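Local atomic coordinates of probable M18 family aminopeptidase 1 (Thermotoga maritima, PDB entry 2GLF), a protein that probably acts as a zinc-dependent metallo-aminopeptidase of the M18 family, removing residues from the amino-terminal end of peptides. Residues K101-I106 with D219-E224; L138-G143 with Y213-E218. All blocks are in the same frame, centred on the assembly; numbering follows the deposited sequence.

Contact 1: residues K101-I106 with D219-E224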
# COMPACT_ATOMS: atom_id res chain seq x y z
N LYS A 101 -36.59 -12.72 -12.13
CA LYS A 101 -36.02 -12.61 -13.47
C LYS A 101 -36.97 -13.33 -14.42
O LYS A 101 -37.90 -14.00 -13.98
CB LYS A 101 -34.65 -13.29 -13.53
CG LYS A 101 -33.51 -12.45 -12.99
CD LYS A 101 -32.17 -13.09 -13.33
CE LYS A 101 -31.02 -12.23 -12.87
NZ LYS A 101 -29.72 -12.94 -13.06
N PRO A 102 -36.76 -13.19 -15.74
CA PRO A 102 -37.66 -13.87 -16.68
C PRO A 102 -37.75 -15.38 -16.43
O PRO A 102 -38.83 -15.96 -16.45
CB PRO A 102 -37.06 -13.51 -18.04
CG PRO A 102 -36.53 -12.13 -17.79
CD PRO A 102 -35.84 -12.29 -16.45
N ASN A 103 -36.61 -16.03 -16.20
CA ASN A 103 -36.59 -17.46 -15.89
C ASN A 103 -36.06 -17.52 -14.46
O ASN A 103 -34.89 -17.85 -14.25
CB ASN A 103 -35.66 -18.24 -16.82
CG ASN A 103 -36.05 -18.10 -18.27
OD1 ASN A 103 -37.21 -18.26 -18.64
ND2 ASN A 103 -35.06 -17.83 -19.11
N PRO A 104 -36.91 -17.22 -13.47
CA PRO A 104 -36.55 -17.21 -12.05
C PRO A 104 -36.34 -18.56 -11.38
O PRO A 104 -35.57 -18.66 -10.43
CB PRO A 104 -37.71 -16.46 -11.42
CG PRO A 104 -38.87 -16.97 -12.21
CD PRO A 104 -38.35 -16.92 -13.64
N LEU A 105 -36.99 -19.61 -11.87
CA LEU A 105 -36.85 -20.91 -11.23
C LEU A 105 -35.64 -21.73 -11.65
O LEU A 105 -35.50 -22.12 -12.82
CB LEU A 105 -38.11 -21.74 -11.45
CG LEU A 105 -38.72 -22.44 -10.23
CD1 LEU A 105 -39.61 -23.57 -10.73
CD2 LEU A 105 -37.63 -22.98 -9.30
N ILE A 106 -34.77 -22.00 -10.68
CA ILE A 106 -33.57 -22.81 -10.88
C ILE A 106 -33.48 -23.72 -9.66
O ILE A 106 -34.16 -23.49 -8.66
CB ILE A 106 -32.28 -21.96 -10.91
CG1 ILE A 106 -31.95 -21.46 -9.50
CG2 ILE A 106 -32.47 -20.78 -11.82
CD1 ILE A 106 -30.62 -20.72 -9.40
N ASP A 219 -44.29 -19.23 -18.55
CA ASP A 219 -45.20 -18.13 -18.22
C ASP A 219 -44.56 -17.05 -17.37
O ASP A 219 -45.08 -15.94 -17.31
CB ASP A 219 -46.45 -18.67 -17.52
CG ASP A 219 -47.36 -19.43 -18.46
OD1 ASP A 219 -48.36 -20.01 -17.99
OD2 ASP A 219 -47.08 -19.45 -19.68
N PHE A 220 -43.45 -17.36 -16.71
CA PHE A 220 -42.77 -16.35 -15.90
C PHE A 220 -42.21 -15.26 -16.80
O PHE A 220 -42.13 -14.10 -16.39
CB PHE A 220 -41.63 -16.96 -15.08
CG PHE A 220 -42.09 -17.71 -13.87
CD1 PHE A 220 -41.92 -19.09 -13.79
CD2 PHE A 220 -42.70 -17.04 -12.81
CE1 PHE A 220 -42.35 -19.79 -12.66
CE2 PHE A 220 -43.13 -17.74 -11.68
CZ PHE A 220 -42.96 -19.11 -11.60
N VAL A 221 -41.83 -15.64 -18.02
CA VAL A 221 -41.29 -14.68 -18.97
C VAL A 221 -42.29 -13.55 -19.15
O VAL A 221 -42.03 -12.41 -18.78
CB VAL A 221 -41.05 -15.33 -20.34
CG1 VAL A 221 -40.41 -14.32 -21.28
CG2 VAL A 221 -40.16 -16.56 -20.20
N SER A 222 -43.44 -13.90 -19.70
CA SER A 222 -44.52 -12.94 -19.92
C SER A 222 -45.18 -12.69 -18.58
O SER A 222 -46.38 -12.92 -18.40
CB SER A 222 -45.55 -13.51 -20.90
OG SER A 222 -46.02 -14.78 -20.47
N GLY A 223 -44.38 -12.24 -17.62
CA GLY A 223 -44.91 -11.97 -16.30
C GLY A 223 -44.04 -11.00 -15.51
O GLY A 223 -42.88 -10.78 -15.84
N GLU A 224 -44.63 -10.44 -14.46
CA GLU A 224 -43.92 -9.50 -13.61
C GLU A 224 -44.19 -9.77 -12.13
O GLU A 224 -45.26 -9.46 -11.62
CB GLU A 224 -44.32 -8.06 -13.96
CG GLU A 224 -43.34 -7.41 -14.93
CD GLU A 224 -43.81 -6.07 -15.47
OE1 GLU A 224 -42.95 -5.33 -15.98
OE2 GLU A 224 -45.03 -5.78 -15.42
O HOH W 1 -40.81 -13.73 -14.23
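The ring of Phe220 takes Pro104 on one face: CG of the proline stands 4.0 Å from the ring centroid and 22° off the normal, a CH-pi contact displaced from the centre toward the rim. Leu209 of helix 200-213 and Leu138 of strand 132-139 also pack against this phenylalanine, so that it joins helix, loop and bent strand in one buried apolar patch. The proline reaches further back as well, with CD at 3.6 Å from Phe220 CB. Phe220 CG is anti to the carbonyl carbon (chi1 -77°), which carries the ring over to Pro104. An alanine in place of Phe220 would leave the methylenes of Pro104 without their aromatic partner and is likely to open a gap between the bent strand and helix 200-213.

Pro102 packs beside Val221, their CA atoms 4.4 Å apart, and sets its carbonyl oxygen against Phe220 CB. One methyl of Val221, CG2, lies 3.7 Å from Asn103 OD1, the two side chains running side by side in the same direction. No direct hydrogen bond spans the segments: Pro102 O and Val221 N come close without good geometry, and a modelled water lies within hydrogen-bonding distance of both Lys101 O and Phe220 O. Strand 97-108 turns its corner at Pro102 and Asn103, where Asn103 N bonds to Asn343 of the second subunit. The principle illustrated is that proline-aromatic and aliphatic packing can join a strand corner to a loop where direct hydrogen bonds are lacking.

Contact 2: residues L138-G143 with Y213-E218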
# COMPACT_ATOMS: atom_id res chain seq x y z
N LEU A 138 -48.94 -12.95 -14.18
CA LEU A 138 -48.36 -13.79 -15.22
C LEU A 138 -49.42 -14.05 -16.29
O LEU A 138 -50.60 -14.22 -15.96
CB LEU A 138 -47.90 -15.14 -14.65
CG LEU A 138 -47.02 -15.25 -13.39
CD1 LEU A 138 -46.95 -16.72 -12.97
CD2 LEU A 138 -45.62 -14.69 -13.64
N PHE A 139 -49.02 -14.09 -17.55
CA PHE A 139 -49.97 -14.36 -18.63
C PHE A 139 -49.63 -15.70 -19.26
O PHE A 139 -48.47 -15.98 -19.55
CB PHE A 139 -49.91 -13.27 -19.70
CG PHE A 139 -50.35 -11.92 -19.21
CD1 PHE A 139 -49.46 -11.06 -18.59
CD2 PHE A 139 -51.68 -11.53 -19.34
CE1 PHE A 139 -49.88 -9.82 -18.11
CE2 PHE A 139 -52.11 -10.30 -18.86
CZ PHE A 139 -51.22 -9.44 -18.24
N LYS A 140 -50.64 -16.54 -19.46
CA LYS A 140 -50.43 -17.85 -20.07
C LYS A 140 -50.16 -17.58 -21.55
O LYS A 140 -50.28 -16.44 -22.01
CB LYS A 140 -51.68 -18.72 -19.92
CG LYS A 140 -52.29 -18.69 -18.53
CD LYS A 140 -51.69 -19.73 -17.61
CE LYS A 140 -52.49 -21.03 -17.66
NZ LYS A 140 -53.90 -20.87 -17.17
N ASN A 141 -49.81 -18.61 -22.30
CA ASN A 141 -49.54 -18.42 -23.72
C ASN A 141 -50.82 -18.08 -24.47
O ASN A 141 -50.78 -17.55 -25.58
CB ASN A 141 -48.91 -19.67 -24.33
CG ASN A 141 -48.30 -19.41 -25.69
OD1 ASN A 141 -48.94 -18.85 -26.57
ND2 ASN A 141 -47.05 -19.83 -25.87
N ASP A 142 -51.96 -18.37 -23.86
CA ASP A 142 -53.26 -18.10 -24.48
C ASP A 142 -53.82 -16.74 -24.09
O ASP A 142 -54.99 -16.47 -24.33
CB ASP A 142 -54.26 -19.18 -24.08
CG ASP A 142 -54.66 -19.09 -22.62
OD1 ASP A 142 -55.36 -20.00 -22.13
OD2 ASP A 142 -54.27 -18.11 -21.96
N GLY A 143 -52.99 -15.90 -23.49
CA GLY A 143 -53.46 -14.58 -23.10
C GLY A 143 -54.15 -14.50 -21.75
O GLY A 143 -54.43 -13.40 -21.26
N TYR A 213 -52.12 -22.33 -10.15
CA TYR A 213 -52.53 -21.29 -11.10
C TYR A 213 -52.63 -21.80 -12.52
O TYR A 213 -52.92 -21.05 -13.45
CB TYR A 213 -51.54 -20.13 -11.04
CG TYR A 213 -51.24 -19.68 -9.63
CD1 TYR A 213 -50.15 -20.19 -8.93
CD2 TYR A 213 -52.07 -18.76 -8.98
CE1 TYR A 213 -49.88 -19.79 -7.62
CE2 TYR A 213 -51.82 -18.35 -7.68
CZ TYR A 213 -50.73 -18.87 -7.00
OH TYR A 213 -50.48 -18.45 -5.72
N GLY A 214 -52.37 -23.09 -12.70
CA GLY A 214 -52.43 -23.69 -14.02
C GLY A 214 -51.34 -23.17 -14.94
O GLY A 214 -51.44 -23.30 -16.16
N ILE A 215 -50.29 -22.60 -14.35
CA ILE A 215 -49.19 -22.04 -15.12
C ILE A 215 -48.07 -23.01 -15.47
O ILE A 215 -47.94 -24.09 -14.89
CB ILE A 215 -48.56 -20.81 -14.40
CG1 ILE A 215 -48.05 -21.20 -13.01
CG2 ILE A 215 -49.58 -19.70 -14.29
CD1 ILE A 215 -47.37 -20.05 -12.27
N THR A 216 -47.26 -22.59 -16.43
CA THR A 216 -46.12 -23.34 -16.91
C THR A 216 -44.89 -22.44 -16.71
O THR A 216 -45.02 -21.22 -16.61
CB THR A 216 -46.28 -23.70 -18.41
OG1 THR A 216 -45.17 -24.48 -18.84
CG2 THR A 216 -46.36 -22.44 -19.25
N GLU A 217 -43.71 -23.04 -16.66
CA GLU A 217 -42.49 -22.28 -16.45
C GLU A 217 -42.27 -21.14 -17.44
O GLU A 217 -41.77 -20.08 -17.05
CB GLU A 217 -41.29 -23.21 -16.46
CG GLU A 217 -39.98 -22.53 -16.20
CD GLU A 217 -38.85 -23.52 -16.08
OE1 GLU A 217 -38.93 -24.59 -16.73
OE2 GLU A 217 -37.87 -23.22 -15.37
N GLU A 218 -42.62 -21.35 -18.70
CA GLU A 218 -42.43 -20.30 -19.70
C GLU A 218 -43.31 -19.08 -19.44
O GLU A 218 -43.09 -18.01 -20.03
CB GLU A 218 -42.69 -20.84 -21.10
CG GLU A 218 -42.52 -19.79 -22.19
CD GLU A 218 -42.74 -20.34 -23.58
OE1 GLU A 218 -43.13 -19.55 -24.47
OE2 GLU A 218 -42.53 -21.55 -23.78
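Lys140 and Ile215 have the nearest CA atoms of the two segments, 6.6 Å apart, where the end of strand 132-139 passes at 64° to the loop that follows helix 200-213. No hydrogen bond spans the pair, and side chains do the joining. Leu138 CD1 meets Ile215 CD1, the two side chains crossing at about a right angle. Leu138 also packs on Phe220, while Ile215 packs on Leu209 of the helix and Ile146 of strand 145-150, so this apolar core continues beyond the two segments.

Lys140 behaves differently. Its chain is bent at chi2, chi3 and chi4 and folds toward the loop, laying CD 3.9 Å from Ile215 CG2. From there NZ arrives 3.6 Å from Gly214 O and 3.9 Å from Tyr213 O, too far for hydrogen bonds. Gly214 is the residue at which the chain leaves helical geometry, with a positive phi that favours glycine. The carbonyls of Tyr213 and Gly214 lie at or just beyond the C-terminal end of helix 200-213, where the partial negative charge would probably favour a nearby ammonium group. Lys140 also opens a type I beta turn that ends at Gly143, closed by Gly143 N to Lys140 O at 3.1 Å.

At the outer margin Asn141 ND2 and Glu218 OE1 are 4.2 Å apart, amide and carboxylate planes inclined by 64°. Glu218 OE1 finds its stronger partners on the second subunit, a salt bridge to Arg377 and a hydrogen bond to Asn381. The contact therefore grades from apolar packing at the end of strand 132-139, through a charge placed near a helix terminus, to a carboxylate committed to the subunit interface.

In the fold
Contact 2 is nested inside the chain loop closed by contact 1, and their centres lie 10 Å apart. Neighbouring strands 132-139 and 223-229 of the six-stranded antiparallel sheet carry one segment of each, and Ser222 OG of contact 1 makes a probable hydrogen bond of 2.9 Å to Phe139 O of contact 2. Both face the second subunit, whose Arg377 forms salt bridges with Asp219 and with Glu218, consistent with the role of this sheet domain in M18 subunit association. Contacts 1 and 2 sit about 24 and 29 Å from the chain centre, away from the manganese sites built by His92, Asp249, Asp326, Glu279 and His425.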